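Local coordinates for phosphate-binding protein PstS 2 (Streptococcus pneumoniae, PDB 4H1X) that probably serves as the solute-binding component of the PstSACB ABC transporter, capturing phosphate for import into the cell, at residues G9-I14 with N66-I71; L102-N107 with A228-A233; F106-S111 with A205-V210; N191-G196 with V210-T215. All blocks are in the same frame, centred on the assembly; numbering follows the deposited sequence. Where two conformers were deposited one is given.

Contact 1: G9-I14 with N66-I71; sequences GTIEVI and NAIGYI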
loop_
_atom_site.group_PDB
_atom_site.type_symbol
_atom_site.label_atom_id
_atom_site.label_comp_id
_atom_site.label_asym_id
_atom_site.label_seq_id
_atom_site.Cartn_x
_atom_site.Cartn_y
_atom_site.Cartn_z
ATOM N N GLY A 9 -0.282 24.024 20.325
ATOM C CA GLY A 9 -0.471 24.866 19.148
ATOM C C GLY A 9 -1.359 24.253 18.078
ATOM O O GLY A 9 -1.901 23.164 18.277
ATOM N N THR A 10 -1.492 24.962 16.930
ATOM C CA THR A 10 -2.309 24.603 15.760
ATOM C C THR A 10 -1.700 23.413 14.984
ATOM O O THR A 10 -0.548 23.494 14.546
ATOM C CB THR A 10 -2.448 25.826 14.843
ATOM O OG1 THR A 10 -2.876 26.942 15.625
ATOM C CG2 THR A 10 -3.407 25.591 13.664
ATOM N N ILE A 11 -2.494 22.359 14.762
ATOM C CA ILE A 11 -2.006 21.173 14.029
ATOM C C ILE A 11 -1.830 21.511 12.538
ATOM O O ILE A 11 -2.755 22.050 11.910
ATOM C CB ILE A 11 -2.953 19.953 14.229
ATOM C CG1 ILE A 11 -3.086 19.573 15.735
ATOM C CG2 ILE A 11 -2.486 18.729 13.411
ATOM C CD1 ILE A 11 -4.166 18.521 16.015
ATOM N N GLU A 12 -0.646 21.199 11.984
ATOM C CA GLU A 12 -0.357 21.406 10.564
ATOM C C GLU A 12 -0.512 20.049 9.875
ATOM O O GLU A 12 0.353 19.178 10.004
ATOM C CB GLU A 12 1.036 22.025 10.351
ATOM C CG GLU A 12 1.306 22.463 8.915
ATOM C CD GLU A 12 2.757 22.676 8.510
ATOM O OE1 GLU A 12 3.610 22.911 9.397
ATOM O OE2 GLU A 12 3.034 22.636 7.288
ATOM N N VAL A 13 -1.654 19.842 9.214
ATOM C CA VAL A 13 -1.937 18.575 8.549
ATOM C C VAL A 13 -1.175 18.526 7.216
ATOM O O VAL A 13 -1.317 19.419 6.377
ATOM C CB VAL A 13 -3.472 18.388 8.349
ATOM C CG1 VAL A 13 -3.783 17.110 7.583
ATOM C CG2 VAL A 13 -4.213 18.412 9.709
ATOM N N ILE A 14 -0.364 17.499 7.036
ATOM C CA ILE A 14 0.367 17.276 5.783
ATOM C C ILE A 14 -0.380 16.207 5.009
ATOM O O ILE A 14 -0.464 15.076 5.483
ATOM C CB ILE A 14 1.868 16.866 5.996
ATOM C CG1 ILE A 14 2.650 17.792 6.988
ATOM C CG2 ILE A 14 2.606 16.697 4.643
ATOM C CD1 ILE A 14 2.640 19.255 6.713
ATOM N N ASN A 66 4.715 21.218 14.797
ATOM C CA ASN A 66 3.257 21.019 14.869
ATOM C C ASN A 66 2.680 20.149 13.756
ATOM O O ASN A 66 1.449 20.024 13.667
ATOM C CB ASN A 66 2.562 22.375 14.790
ATOM C CG ASN A 66 2.804 23.278 15.973
ATOM O OD1 ASN A 66 2.977 22.830 17.110
ATOM N ND2 ASN A 66 2.774 24.578 15.735
ATOM N N ALA A 67 3.533 19.552 12.911
ATOM C CA ALA A 67 2.999 18.842 11.759
ATOM C C ALA A 67 2.644 17.375 12.043
ATOM O O ALA A 67 3.151 16.748 12.981
ATOM C CB ALA A 67 3.981 18.930 10.584
ATOM N N ILE A 68 1.738 16.850 11.218
ATOM C CA ILE A 68 1.346 15.444 11.217
ATOM C C ILE A 68 1.143 15.015 9.771
ATOM O O ILE A 68 0.574 15.775 8.971
ATOM C CB ILE A 68 0.089 15.162 12.094
ATOM C CG1 ILE A 68 -0.166 13.629 12.254
ATOM C CG2 ILE A 68 -1.180 15.896 11.572
ATOM C CD1 ILE A 68 -1.317 13.359 13.232
ATOM N N GLY A 69 1.580 13.804 9.455
ATOM C CA GLY A 69 1.439 13.284 8.097
ATOM C C GLY A 69 1.354 11.774 8.117
ATOM O O GLY A 69 1.352 11.160 9.192
ATOM N N TYR A 70 1.254 11.170 6.924
ATOM C CA TYR A 70 1.197 9.716 6.839
ATOM C C TYR A 70 2.162 9.248 5.754
ATOM O O TYR A 70 2.318 9.912 4.721
ATOM C CB TYR A 70 -0.229 9.178 6.596
ATOM C CG TYR A 70 -0.937 9.881 5.453
ATOM C CD1 TYR A 70 -0.707 9.509 4.129
ATOM C CD2 TYR A 70 -1.846 10.908 5.695
ATOM C CE1 TYR A 70 -1.328 10.181 3.072
ATOM C CE2 TYR A 70 -2.463 11.588 4.648
ATOM C CZ TYR A 70 -2.222 11.208 3.341
ATOM O OH TYR A 70 -2.846 11.892 2.322
ATOM N N ILE A 71 2.822 8.122 6.007
ATOM C CA ILE A 71 3.779 7.521 5.068
ATOM C C ILE A 71 3.652 6.007 5.084
ATOM O O ILE A 71 3.144 5.413 6.057
ATOM C CB ILE A 71 5.264 7.894 5.457
ATOM C CG1 ILE A 71 5.629 7.341 6.886
ATOM C CG2 ILE A 71 5.574 9.414 5.319
ATOM C CD1 ILE A 71 7.063 7.529 7.397
HETATM O O HOH W 1 2.005 22.575 19.734
HETATM O O HOH W 2 0.799 12.870 4.615
#
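The Tyr70 ring has a water over the centre of one face, at a height of 3.3 Å above the ring plane. The Ile14 carbonyl approaches the ring obliquely, with Ile14 O 4.1 Å from Tyr70 CE2. That water donates to Ile14 O and accepts from Tyr70 N. Phe26 stacks with the ring, and Tyr70 OH is hydrogen-bonded to Arg16 N. A second water joins the flat amide of Asn66, through OD1, to Gly9 N, while Asn66 CB lies 3.3 Å from Thr10 O. Between the two waters runs a parallel ladder: Glu12 N to Asn66 O, Ile68 N to Glu12 O and Ile14 N to Ile68 O (2.8 Å). The strand directions differ by only 18°. Strands 49-51 and 67-72, joined through helix 54-63, both pair in parallel with strand 12-16, which gives a beta-alpha-beta crossover with strand 12-16 between its two strands. On one face of this sheet Ile11 CG2 meets Ile68 CG2 at 3.6 Å, beside Val253 of helix 247-254. Ile68 CG1 stands anti to the backbone N (chi1 -171°), which leaves the CG2 branch to meet Ile11. On the other face, Ile14 CG1 reaches Ala67 CB at 4.0 Å, next to Ala60 of the crossover helix.

Contact 2: L102-N107 with A228-A233; sequences LQRPFN and ALDGIA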
loop_
_atom_site.group_PDB
_atom_site.type_symbol
_atom_site.label_atom_id
_atom_site.label_comp_id
_atom_site.label_asym_id
_atom_site.label_seq_id
_atom_site.Cartn_x
_atom_site.Cartn_y
_atom_site.Cartn_z
ATOM N N LEU A 102 -4.158 0.479 10.259
ATOM C CA LEU A 102 -3.828 1.233 9.040
ATOM C C LEU A 102 -2.927 0.403 8.163
ATOM O O LEU A 102 -1.695 0.509 8.217
ATOM C CB LEU A 102 -3.177 2.582 9.340
ATOM C CG LEU A 102 -3.921 3.515 10.273
ATOM C CD1 LEU A 102 -3.018 4.638 10.684
ATOM C CD2 LEU A 102 -5.177 4.058 9.622
ATOM N N GLN A 103 -3.545 -0.480 7.398
ATOM C CA GLN A 103 -2.817 -1.376 6.503
ATOM C C GLN A 103 -3.737 -1.812 5.399
ATOM O O GLN A 103 -4.978 -1.759 5.525
ATOM C CB GLN A 103 -2.288 -2.613 7.265
ATOM C CG GLN A 103 -3.407 -3.469 7.893
ATOM C CD GLN A 103 -2.913 -4.811 8.341
ATOM O OE1 GLN A 103 -2.655 -5.718 7.530
ATOM N NE2 GLN A 103 -2.729 -4.954 9.640
ATOM N N ARG A 104 -3.123 -2.242 4.302
ATOM C CA ARG A 104 -3.865 -2.741 3.166
ATOM C C ARG A 104 -3.057 -3.833 2.498
ATOM O O ARG A 104 -1.815 -3.790 2.512
ATOM C CB ARG A 104 -4.185 -1.612 2.164
ATOM C CG ARG A 104 -2.935 -0.860 1.711
ATOM C CD ARG A 104 -3.188 0.063 0.559
ATOM N NE ARG A 104 -1.978 0.816 0.239
ATOM C CZ ARG A 104 -1.833 1.569 -0.840
ATOM N NH1 ARG A 104 -2.822 1.680 -1.719
ATOM N NH2 ARG A 104 -0.690 2.196 -1.066
ATOM N N PRO A 105 -3.745 -4.789 1.858
ATOM C CA PRO A 105 -3.006 -5.828 1.138
ATOM C C PRO A 105 -2.622 -5.367 -0.259
ATOM O O PRO A 105 -3.335 -4.543 -0.871
ATOM C CB PRO A 105 -4.022 -6.971 1.062
ATOM C CG PRO A 105 -5.369 -6.266 0.971
ATOM C CD PRO A 105 -5.215 -4.986 1.768
ATOM N N PHE A 106 -1.511 -5.913 -0.775
ATOM C CA PHE A 106 -1.158 -5.799 -2.178
ATOM C C PHE A 106 -1.475 -7.156 -2.771
ATOM O O PHE A 106 -0.751 -8.136 -2.523
ATOM C CB PHE A 106 0.295 -5.404 -2.413
ATOM C CG PHE A 106 0.681 -3.961 -2.180
ATOM C CD1 PHE A 106 -0.253 -3.035 -1.712
ATOM C CD2 PHE A 106 1.956 -3.508 -2.513
ATOM C CE1 PHE A 106 0.092 -1.682 -1.560
ATOM C CE2 PHE A 106 2.299 -2.156 -2.354
ATOM C CZ PHE A 106 1.372 -1.261 -1.852
ATOM N N ASN A 107 -2.651 -7.245 -3.395
ATOM C CA ASN A 107 -3.115 -8.471 -4.010
ATOM C C ASN A 107 -2.764 -8.534 -5.483
ATOM O O ASN A 107 -2.836 -7.529 -6.197
ATOM C CB ASN A 107 -4.648 -8.573 -3.884
ATOM C CG ASN A 107 -5.101 -8.927 -2.496
ATOM O OD1 ASN A 107 -4.538 -9.802 -1.841
ATOM N ND2 ASN A 107 -6.116 -8.251 -2.015
ATOM N N ALA A 228 2.053 -8.903 -0.432
ATOM C CA ALA A 228 2.634 -8.000 0.559
ATOM C C ALA A 228 1.552 -7.310 1.352
ATOM O O ALA A 228 0.417 -7.164 0.867
ATOM C CB ALA A 228 3.496 -6.937 -0.128
ATOM N N LEU A 229 1.920 -6.840 2.546
ATOM C CA LEU A 229 1.067 -5.995 3.376
ATOM C C LEU A 229 1.739 -4.655 3.458
ATOM O O LEU A 229 2.956 -4.567 3.685
ATOM C CB LEU A 229 0.805 -6.577 4.773
ATOM C CG LEU A 229 0.127 -7.946 4.831
ATOM C CD1 LEU A 229 -0.039 -8.372 6.278
ATOM C CD2 LEU A 229 -1.221 -7.929 4.130
ATOM N N ASP A 230 0.973 -3.616 3.184
ATOM C CA ASP A 230 1.496 -2.269 3.196
ATOM C C ASP A 230 0.893 -1.537 4.367
ATOM O O ASP A 230 -0.297 -1.238 4.343
ATOM C CB ASP A 230 1.175 -1.562 1.864
ATOM C CG ASP A 230 1.614 -0.109 1.816
ATOM O OD1 ASP A 230 2.794 0.176 2.175
ATOM O OD2 ASP A 230 0.778 0.748 1.456
ATOM N N GLY A 231 1.694 -1.312 5.402
ATOM C CA GLY A 231 1.222 -0.574 6.562
ATOM C C GLY A 231 1.422 0.913 6.308
ATOM O O GLY A 231 2.258 1.310 5.476
ATOM N N ILE A 232 0.629 1.737 6.985
ATOM C CA ILE A 232 0.726 3.191 6.912
ATOM C C ILE A 232 1.027 3.696 8.328
ATOM O O ILE A 232 0.330 3.332 9.275
ATOM C CB ILE A 232 -0.543 3.835 6.301
ATOM C CG1 ILE A 232 -0.732 3.425 4.813
ATOM C CG2 ILE A 232 -0.519 5.373 6.461
ATOM C CD1 ILE A 232 -2.135 3.680 4.255
ATOM N N ALA A 233 2.090 4.473 8.471
ATOM C CA ALA A 233 2.479 5.087 9.737
ATOM C C ALA A 233 2.000 6.524 9.747
ATOM O O ALA A 233 2.154 7.236 8.734
ATOM C CB ALA A 233 4.002 5.048 9.903
#
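Strands 103-107 and 228-233 run antiparallel at 151°, and the hydrogen-bonded pair Arg104-Asp230 is closed by both of its backbone bonds, Asp230 N to Arg104 O being 2.9 Å long. On one face of the sheet the same two residues meet again through their side chains, which lie alongside each other and point the same way. Arg104 presents its guanidinium side-on: NE donates to Asp230 OD2 at 3.0 Å, and NH2 gives a longer bond of 3.3 Å to the same OD2. The oxygen lies in the guanidinium plane and receives NE on its anti lone pair, although the two planar groups are turned 48° apart. Arg104 is extended from CG to NE, which carries the charged group up to the carboxylate. Phe106, from the same strand, sets CE1 3.6 Å above one face of the Arg104 guanidinium, toward its rim. Across the contact, Asp230 CB makes an off-centre CH-pi contact with the Phe106 ring, 4.0 Å from the centroid. On the opposite sheet face Gln103 OE1 lies 3.9 Å from Leu229 CD1, while Gln103 NE2 bonds to Tyr100 O and Val95 O. Ser165 takes Arg104 NH1, and a citrate, probably from the crystallisation liquor, lies about 4 Å from the Arg104 side chain. Two antiparallel strands pass between the lobes here, as in the hinge of type II periplasmic binding proteins.

Contact 3: F106-S111 with A205-V210; sequences FNIVWS and ADIGMV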
loop_
_atom_site.group_PDB
_atom_site.type_symbol
_atom_site.label_atom_id
_atom_site.label_comp_id
_atom_site.label_asym_id
_atom_site.label_seq_id
_atom_site.Cartn_x
_atom_site.Cartn_y
_atom_site.Cartn_z
ATOM N N PHE A 106 -1.511 -5.913 -0.775
ATOM C CA PHE A 106 -1.158 -5.799 -2.178
ATOM C C PHE A 106 -1.475 -7.156 -2.771
ATOM O O PHE A 106 -0.751 -8.136 -2.523
ATOM C CB PHE A 106 0.295 -5.404 -2.413
ATOM C CG PHE A 106 0.681 -3.961 -2.180
ATOM C CD1 PHE A 106 -0.253 -3.035 -1.712
ATOM C CD2 PHE A 106 1.956 -3.508 -2.513
ATOM C CE1 PHE A 106 0.092 -1.682 -1.560
ATOM C CE2 PHE A 106 2.299 -2.156 -2.354
ATOM C CZ PHE A 106 1.372 -1.261 -1.852
ATOM N N ASN A 107 -2.651 -7.245 -3.395
ATOM C CA ASN A 107 -3.115 -8.471 -4.010
ATOM C C ASN A 107 -2.764 -8.534 -5.483
ATOM O O ASN A 107 -2.836 -7.529 -6.197
ATOM C CB ASN A 107 -4.648 -8.573 -3.884
ATOM C CG ASN A 107 -5.101 -8.927 -2.496
ATOM O OD1 ASN A 107 -4.538 -9.802 -1.841
ATOM N ND2 ASN A 107 -6.116 -8.251 -2.015
ATOM N N ILE A 108 -2.469 -9.743 -5.923
ATOM C CA ILE A 108 -2.375 -10.135 -7.326
ATOM C C ILE A 108 -3.601 -11.030 -7.565
ATOM O O ILE A 108 -4.059 -11.732 -6.637
ATOM C CB ILE A 108 -1.046 -10.815 -7.721
ATOM C CG1 ILE A 108 -0.789 -12.106 -6.883
ATOM C CG2 ILE A 108 0.103 -9.809 -7.653
ATOM C CD1 ILE A 108 0.273 -12.992 -7.376
ATOM N N VAL A 109 -4.189 -10.934 -8.753
ATOM C CA VAL A 109 -5.381 -11.694 -9.092
ATOM C C VAL A 109 -5.148 -12.363 -10.436
ATOM O O VAL A 109 -4.460 -11.798 -11.281
ATOM C CB VAL A 109 -6.691 -10.854 -9.093
ATOM C CG1 VAL A 109 -6.898 -10.133 -7.761
ATOM C CG2 VAL A 109 -6.715 -9.843 -10.233
ATOM N N TRP A 110 -5.727 -13.542 -10.619
ATOM C CA TRP A 110 -5.639 -14.271 -11.884
ATOM C C TRP A 110 -6.884 -15.140 -12.051
ATOM O O TRP A 110 -7.646 -15.332 -11.085
ATOM C CB TRP A 110 -4.352 -15.120 -11.949
ATOM C CG TRP A 110 -4.289 -16.233 -10.953
ATOM C CD1 TRP A 110 -4.720 -17.518 -11.122
ATOM C CD2 TRP A 110 -3.658 -16.185 -9.676
ATOM N NE1 TRP A 110 -4.392 -18.276 -10.024
ATOM C CE2 TRP A 110 -3.729 -17.485 -9.123
ATOM C CE3 TRP A 110 -3.025 -15.168 -8.944
ATOM C CZ2 TRP A 110 -3.214 -17.789 -7.849
ATOM C CZ3 TRP A 110 -2.522 -15.468 -7.681
ATOM C CH2 TRP A 110 -2.629 -16.760 -7.143
ATOM N N SER A 111 -7.073 -15.682 -13.264
ATOM C CA SER A 111 -8.201 -16.555 -13.544
ATOM C C SER A 111 -7.674 -17.872 -14.090
ATOM O O SER A 111 -6.447 -18.082 -14.146
ATOM C CB SER A 111 -9.100 -15.889 -14.577
ATOM O OG SER A 111 -8.413 -15.851 -15.821
ATOM N N ALA A 205 -5.012 -8.981 -19.645
ATOM C CA ALA A 205 -3.917 -9.050 -18.685
ATOM C C ALA A 205 -3.819 -10.467 -18.202
ATOM O O ALA A 205 -4.849 -11.119 -17.979
ATOM C CB ALA A 205 -4.171 -8.127 -17.502
ATOM N N ASP A 206 -2.599 -10.918 -17.961
ATOM C CA ASP A 206 -2.373 -12.234 -17.402
ATOM C C ASP A 206 -2.609 -12.176 -15.885
ATOM O O ASP A 206 -3.146 -13.109 -15.299
ATOM C CB ASP A 206 -0.960 -12.702 -17.748
ATOM C CG ASP A 206 -0.719 -12.760 -19.260
ATOM O OD1 ASP A 206 -1.433 -13.506 -19.942
ATOM O OD2 ASP A 206 0.118 -11.979 -19.763
ATOM N N ILE A 207 -2.125 -11.100 -15.254
ATOM C CA ILE A 207 -2.213 -10.933 -13.800
ATOM C C ILE A 207 -2.686 -9.512 -13.506
ATOM O O ILE A 207 -2.233 -8.558 -14.165
ATOM C CB ILE A 207 -0.817 -11.203 -13.163
ATOM C CG1 ILE A 207 -0.340 -12.663 -13.457
ATOM C CG2 ILE A 207 -0.821 -10.968 -11.642
ATOM C CD1 ILE A 207 1.196 -12.896 -13.242
ATOM N N GLY A 208 -3.555 -9.394 -12.513
ATOM C CA GLY A 208 -4.056 -8.099 -12.061
ATOM C C GLY A 208 -3.464 -7.734 -10.719
ATOM O O GLY A 208 -3.122 -8.623 -9.929
HETATM N N MSE A 209 -3.352 -6.427 -10.454
HETATM C CA MSE A 209 -2.831 -5.868 -9.205
HETATM C C MSE A 209 -3.935 -5.060 -8.555
HETATM O O MSE A 209 -4.484 -4.151 -9.180
HETATM C CB MSE A 209 -1.600 -4.970 -9.419
HETATM C CG MSE A 209 -0.497 -5.592 -10.248
HETATM SE SE MSE A 209 0.964 -4.285 -10.482
HETATM C CE MSE A 209 0.141 -2.996 -11.687
ATOM N N VAL A 210 -4.264 -5.402 -7.315
ATOM C CA VAL A 210 -5.385 -4.823 -6.553
ATOM C C VAL A 210 -4.858 -4.473 -5.164
ATOM O O VAL A 210 -4.431 -5.367 -4.446
ATOM C CB VAL A 210 -6.571 -5.840 -6.523
ATOM C CG1 VAL A 210 -7.735 -5.305 -5.676
ATOM C CG2 VAL A 210 -7.051 -6.183 -7.945
HETATM O O HOH W 3 -5.284 -14.845 -15.334
#
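Val210, Val109 and Asn107 lose the most surface here, and all three side chains lie on one face of an antiparallel pairing. Asn107 and Val210 form a hydrogen-bonded pair: Asn107 N donates to Val210 O and Val210 N to Asn107 O, each at 2.8 Å, the second being straighter (172° against 148°). Asn107 CB lies 3.3 Å from Val210 O, and the amide beyond it is engaged outside the contact, ND2 bonding to Arg212 O. Two residues along, Val109 pairs with Gly208 in the same manner, Gly208 N meeting Val109 O at 2.8 Å.

The two valines meet at about a right angle, with Val109 CG1 4.0 Å from Val210 CG2. With chi1 at -55°, Val109 sets CG1 anti to its carbonyl carbon, while CG2, between the backbone N and the carbonyl carbon, comes within 3.7 Å of Gly208 CA, where the glycine has no side chain to compete. Helix 193-202 covers this face: Val200 touches Val109 and Ile197 touches Val210. On the other face, Ile207 CG2 packs against Ile108 CB at 3.9 Å, and helix 164-180 lies beyond, with Met170 touching both Ile108 and the selenomethionine Met209. Where the pairing runs out, a water links Ser111 N to Asp206 O. Strand 207-210 is also parallel to strand 155-162, so strand 103-110 enters an otherwise parallel alpha/beta sheet with reversed direction, the mixed sheet typical of a lobe of a type II periplasmic binding protein.

Contact 4: N191-G196 with V210-T215; sequences NGSSAG and VSRELT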
loop_
_atom_site.group_PDB
_atom_site.type_symbol
_atom_site.label_atom_id
_atom_site.label_comp_id
_atom_site.label_asym_id
_atom_site.label_seq_id
_atom_site.Cartn_x
_atom_site.Cartn_y
_atom_site.Cartn_z
ATOM N N ASN A 191 -2.970 1.597 -13.759
ATOM C CA ASN A 191 -4.207 2.338 -14.017
ATOM C C ASN A 191 -5.014 2.403 -12.704
ATOM O O ASN A 191 -5.106 3.473 -12.095
ATOM C CB ASN A 191 -4.989 1.790 -15.224
ATOM C CG ASN A 191 -5.040 0.284 -15.383
ATOM O OD1 ASN A 191 -4.957 -0.479 -14.413
ATOM N ND2 ASN A 191 -5.220 -0.166 -16.610
ATOM N N GLY A 192 -5.483 1.259 -12.230
ATOM C CA GLY A 192 -6.245 1.171 -10.985
ATOM C C GLY A 192 -6.691 -0.241 -10.740
ATOM O O GLY A 192 -6.664 -1.060 -11.665
ATOM N N SER A 193 -7.073 -0.543 -9.491
ATOM C CA SER A 193 -7.473 -1.901 -9.107
ATOM C C SER A 193 -8.651 -2.419 -9.972
ATOM O O SER A 193 -8.579 -3.548 -10.484
ATOM C CB SER A 193 -7.836 -1.950 -7.619
ATOM O OG SER A 193 -6.713 -1.673 -6.787
ATOM N N SER A 194 -9.704 -1.594 -10.154
ATOM C CA SER A 194 -10.878 -1.990 -10.930
ATOM C C SER A 194 -10.491 -2.343 -12.360
ATOM O O SER A 194 -10.934 -3.385 -12.864
ATOM C CB SER A 194 -11.939 -0.891 -10.912
ATOM O OG SER A 194 -12.478 -0.801 -9.602
ATOM N N ALA A 195 -9.604 -1.524 -12.993
ATOM C CA ALA A 195 -9.147 -1.772 -14.372
ATOM C C ALA A 195 -8.308 -3.063 -14.477
ATOM O O ALA A 195 -8.451 -3.790 -15.451
ATOM C CB ALA A 195 -8.362 -0.582 -14.908
ATOM N N GLY A 196 -7.539 -3.380 -13.437
ATOM C CA GLY A 196 -6.757 -4.614 -13.374
ATOM C C GLY A 196 -7.654 -5.849 -13.313
ATOM O O GLY A 196 -7.427 -6.835 -14.026
ATOM N N VAL A 210 -4.264 -5.402 -7.315
ATOM C CA VAL A 210 -5.385 -4.823 -6.553
ATOM C C VAL A 210 -4.858 -4.473 -5.164
ATOM O O VAL A 210 -4.431 -5.367 -4.446
ATOM C CB VAL A 210 -6.571 -5.840 -6.523
ATOM C CG1 VAL A 210 -7.735 -5.305 -5.676
ATOM C CG2 VAL A 210 -7.051 -6.183 -7.945
ATOM N N SER A 211 -4.880 -3.184 -4.776
ATOM C CA SER A 211 -4.310 -2.775 -3.474
ATOM C C SER A 211 -5.393 -2.648 -2.379
ATOM O O SER A 211 -5.337 -1.750 -1.535
ATOM C CB SER A 211 -3.557 -1.452 -3.635
ATOM O OG SER A 211 -4.381 -0.553 -4.362
ATOM N N ARG A 212 -6.356 -3.575 -2.380
ATOM C CA ARG A 212 -7.464 -3.599 -1.418
ATOM C C ARG A 212 -8.134 -4.948 -1.488
ATOM O O ARG A 212 -7.792 -5.750 -2.362
ATOM C CB ARG A 212 -8.494 -2.494 -1.774
ATOM C CG ARG A 212 -9.022 -2.575 -3.211
ATOM C CD ARG A 212 -10.226 -1.679 -3.492
ATOM N NE ARG A 212 -10.558 -1.599 -4.925
ATOM C CZ ARG A 212 -11.219 -2.543 -5.602
ATOM N NH1 ARG A 212 -11.611 -3.653 -4.993
ATOM N NH2 ARG A 212 -11.487 -2.380 -6.899
ATOM N N GLU A 213 -9.095 -5.197 -0.602
ATOM C CA GLU A 213 -9.859 -6.436 -0.658
ATOM C C GLU A 213 -10.735 -6.381 -1.911
ATOM O O GLU A 213 -11.125 -5.285 -2.336
ATOM C CB GLU A 213 -10.703 -6.596 0.626
ATOM C CG GLU A 213 -11.282 -7.986 0.846
ATOM C CD GLU A 213 -12.188 -8.150 2.056
ATOM O OE1 GLU A 213 -12.261 -7.216 2.886
ATOM O OE2 GLU A 213 -12.865 -9.201 2.147
ATOM N N LEU A 214 -11.019 -7.529 -2.517
ATOM C CA LEU A 214 -11.907 -7.567 -3.692
ATOM C C LEU A 214 -13.333 -7.677 -3.181
ATOM O O LEU A 214 -13.556 -8.302 -2.153
ATOM C CB LEU A 214 -11.580 -8.788 -4.565
ATOM C CG LEU A 214 -10.445 -8.648 -5.593
ATOM C CD1 LEU A 214 -9.100 -8.658 -4.916
ATOM C CD2 LEU A 214 -10.499 -9.800 -6.570
ATOM N N THR A 215 -14.292 -7.114 -3.890
ATOM C CA THR A 215 -15.708 -7.254 -3.529
ATOM C C THR A 215 -16.164 -8.652 -3.922
ATOM O O THR A 215 -15.547 -9.246 -4.818
ATOM C CB THR A 215 -16.549 -6.193 -4.265
ATOM O OG1 THR A 215 -16.562 -6.487 -5.666
ATOM C CG2 THR A 215 -16.084 -4.767 -3.989
#
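Ser193 OG accepts the backbone N-H of Ser211 at 3.1 Å, with an angle of 157° at the hydrogen, a hydrogen bond between the two segments. The hydroxyl stands beside the backbone N of Ser193 (chi1 -65°), a rotation that brings it over the end of strand 207-210, where it also lies 3.4 Å from Val210 CA. Ser211 OG turns to another partner, Ser163 OG. The extended Arg212 side chain passes the helix start, with NE 3.8 Å from Ser193 CB, and Val210 CG1 sits over one guanidinium face, offset toward the rim. Arg212 NH1 donates to Glu213 O (3.2 Å), which lies in the guanidinium plane, and forms a salt bridge with Glu218 OE1. Two acceptors on NH1 should restrict rotation of the guanidinium. Gly192 is the N-cap residue of helix 193-202, and Gly196 N bonds to Gly192 O at 3.0 Å, closing the first turn. Strands 183-190 and 207-210 flank strand 155-162 in parallel, and helix 193-202 connects them. The serine bond ties the helix N-terminus to the loop after the second strand of a beta-alpha-beta crossover, the unit from which the alpha/beta lobes of periplasmic binding proteins are built.

Overall arrangement
Contacts 1, 2 and 3 all belong to one branched mixed sheet that runs through both lobes, and contact 4 lies at the end of one of its strands. Contact 1 is in the first lobe and touches contact 2 through Ile71 O and Ala233 N (2.8 Å), because strand 67-72 pairs with strand 223-236. Contact 2, only about 5 Å from the chain centre, shares Phe106 and Asn107 with contact 3. Contacts 3 and 4 share Val210, their centres about 8 Å apart, and Asn107 ND2 reaches Arg212 O at 3.0 Å. Contacts 1 and 3 have centres about 35 Å apart. The bound citrate, probably from the crystallisation liquor, lies beside Arg104 of contact 2, consistent with a ligand pocket between the lobes.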